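Erythrocyte binding antigen 140 (Plasmodium falciparum, PDB 4GF2) probably binds a receptor on the host red-cell surface, glycophorin C, through its paired Duffy-binding-like domains during erythrocyte invasion. Local coordinates at residues Arg193-Ile198 with Ser220-Phe225. The protein carries 3 engineered substitutions. Sequence-based numbering, arbitrary orientation.
Sequences RLFLNI and SSYTSF
L194 and Y222 bring two antiparallel helical turns together, their CA atoms 5.7 Å apart. The axes of 193-198 and 220-225 approach to 9.4 Å and run at 155° to each other. The turns belong to helices 175-202 and 213-242, which pair as a helical hairpin in the first Duffy-binding-like (DBL) region, a hairpin also tied by the C202-C215 disulfide. No hydrogen bond crosses between the turns; the contact is apolar and aromatic. Y222 meets L194, F195 and I198. With CG anti to the backbone N (chi1 -178°), its ring lies between L194 CB, at its edge and in its plane, and F195, over one face. F195 turns its edge to that face in a T-shaped stack, planes at 66° and centroids 5.5 Å apart. I198 CD1 meets the base of the same side chain, 3.6 Å from Y222 CB. Beyond the ring, Y222 OH is hydrogen-bonded to K191 NZ, one helical turn before F195. F225 packs on L194, and its ring also meets that of F187 with planes nearly parallel. I198 also touches L278 and C279 of helix 273-279. Within 220-225, S221 O accepts hydrogen bonds from both F225 N and S224 OG. At the F225 end, L194 CD1 sits 3.4 Å from F225 CG and 3.5 Å from F225 CB, touching the root of the ring.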
# COMPACT_ATOMS: atom_id res chain seq x y z
N ARG A 193 -19.94 -10.74 3.06
CA ARG A 193 -19.69 -11.20 1.70
C ARG A 193 -18.24 -10.94 1.29
O ARG A 193 -17.56 -11.83 0.80
CB ARG A 193 -20.64 -10.51 0.72
CG ARG A 193 -20.61 -11.09 -0.68
CD ARG A 193 -21.42 -10.24 -1.64
NE ARG A 193 -20.78 -8.96 -1.93
CZ ARG A 193 -19.78 -8.79 -2.80
NH1 ARG A 193 -19.30 -9.83 -3.47
NH2 ARG A 193 -19.26 -7.59 -3.00
N LEU A 194 -17.77 -9.72 1.51
CA LEU A 194 -16.41 -9.37 1.12
C LEU A 194 -15.38 -10.20 1.90
O LEU A 194 -14.32 -10.53 1.37
CB LEU A 194 -16.15 -7.88 1.33
CG LEU A 194 -16.84 -6.94 0.33
CD1 LEU A 194 -16.63 -5.49 0.75
CD2 LEU A 194 -16.34 -7.16 -1.08
N PHE A 195 -15.70 -10.55 3.14
CA PHE A 195 -14.76 -11.31 3.95
C PHE A 195 -14.76 -12.79 3.57
O PHE A 195 -13.72 -13.45 3.65
CB PHE A 195 -15.06 -11.15 5.44
CG PHE A 195 -13.88 -11.45 6.31
CD1 PHE A 195 -12.89 -10.50 6.51
CD2 PHE A 195 -13.74 -12.69 6.92
CE1 PHE A 195 -11.79 -10.77 7.31
CE2 PHE A 195 -12.65 -12.97 7.72
CZ PHE A 195 -11.67 -12.01 7.91
N LEU A 196 -15.91 -13.30 3.16
CA LEU A 196 -15.99 -14.69 2.70
C LEU A 196 -15.14 -14.87 1.45
O LEU A 196 -14.48 -15.89 1.29
CB LEU A 196 -17.43 -15.11 2.43
CG LEU A 196 -18.33 -15.29 3.66
CD1 LEU A 196 -19.72 -15.74 3.25
CD2 LEU A 196 -17.72 -16.29 4.64
N ASN A 197 -15.16 -13.87 0.57
CA ASN A 197 -14.28 -13.89 -0.59
C ASN A 197 -12.82 -13.98 -0.14
O ASN A 197 -12.03 -14.72 -0.73
CB ASN A 197 -14.49 -12.65 -1.45
CG ASN A 197 -15.78 -12.70 -2.24
OD1 ASN A 197 -16.24 -13.78 -2.61
ND2 ASN A 197 -16.37 -11.54 -2.50
N ILE A 198 -12.47 -13.24 0.90
CA ILE A 198 -11.11 -13.28 1.44
C ILE A 198 -10.74 -14.69 1.89
O ILE A 198 -9.65 -15.17 1.59
CB ILE A 198 -10.93 -12.31 2.62
CG1 ILE A 198 -10.90 -10.87 2.11
CG2 ILE A 198 -9.65 -12.62 3.37
CD1 ILE A 198 -10.87 -9.83 3.22
N SER A 220 -7.90 -6.19 -0.70
CA SER A 220 -7.89 -4.78 -1.06
C SER A 220 -9.30 -4.23 -1.16
O SER A 220 -9.58 -3.12 -0.71
CB SER A 220 -7.16 -4.59 -2.39
OG SER A 220 -7.30 -3.26 -2.85
N SER A 221 -10.20 -5.00 -1.77
CA SER A 221 -11.59 -4.60 -1.89
C SER A 221 -12.19 -4.40 -0.51
O SER A 221 -12.90 -3.42 -0.27
CB SER A 221 -12.39 -5.65 -2.67
OG SER A 221 -11.95 -5.74 -4.01
N TYR A 222 -11.90 -5.33 0.39
CA TYR A 222 -12.43 -5.27 1.75
C TYR A 222 -11.94 -4.02 2.47
O TYR A 222 -12.70 -3.35 3.16
CB TYR A 222 -12.03 -6.52 2.53
CG TYR A 222 -12.57 -6.56 3.94
CD1 TYR A 222 -13.83 -7.09 4.20
CD2 TYR A 222 -11.83 -6.08 5.01
CE1 TYR A 222 -14.33 -7.14 5.49
CE2 TYR A 222 -12.33 -6.12 6.29
CZ TYR A 222 -13.58 -6.65 6.53
OH TYR A 222 -14.07 -6.69 7.81
N THR A 223 -10.66 -3.70 2.31
CA THR A 223 -10.09 -2.52 2.94
C THR A 223 -10.79 -1.25 2.51
O THR A 223 -11.24 -0.47 3.35
CB THR A 223 -8.59 -2.40 2.61
OG1 THR A 223 -7.87 -3.44 3.28
CG2 THR A 223 -8.05 -1.05 3.07
N SER A 224 -10.89 -1.03 1.20
CA SER A 224 -11.49 0.20 0.70
C SER A 224 -12.94 0.32 1.15
O SER A 224 -13.41 1.42 1.46
CB SER A 224 -11.39 0.28 -0.83
OG SER A 224 -12.05 -0.81 -1.45
N PHE A 225 -13.63 -0.81 1.22
CA PHE A 225 -15.03 -0.82 1.63
C PHE A 225 -15.18 -0.37 3.08
O PHE A 225 -16.16 0.29 3.44
CB PHE A 225 -15.63 -2.21 1.47
CG PHE A 225 -16.86 -2.44 2.28
CD1 PHE A 225 -18.08 -1.96 1.84
CD2 PHE A 225 -16.80 -3.11 3.48
CE1 PHE A 225 -19.23 -2.16 2.59
CE2 PHE A 225 -17.94 -3.31 4.24
CZ PHE A 225 -19.15 -2.84 3.79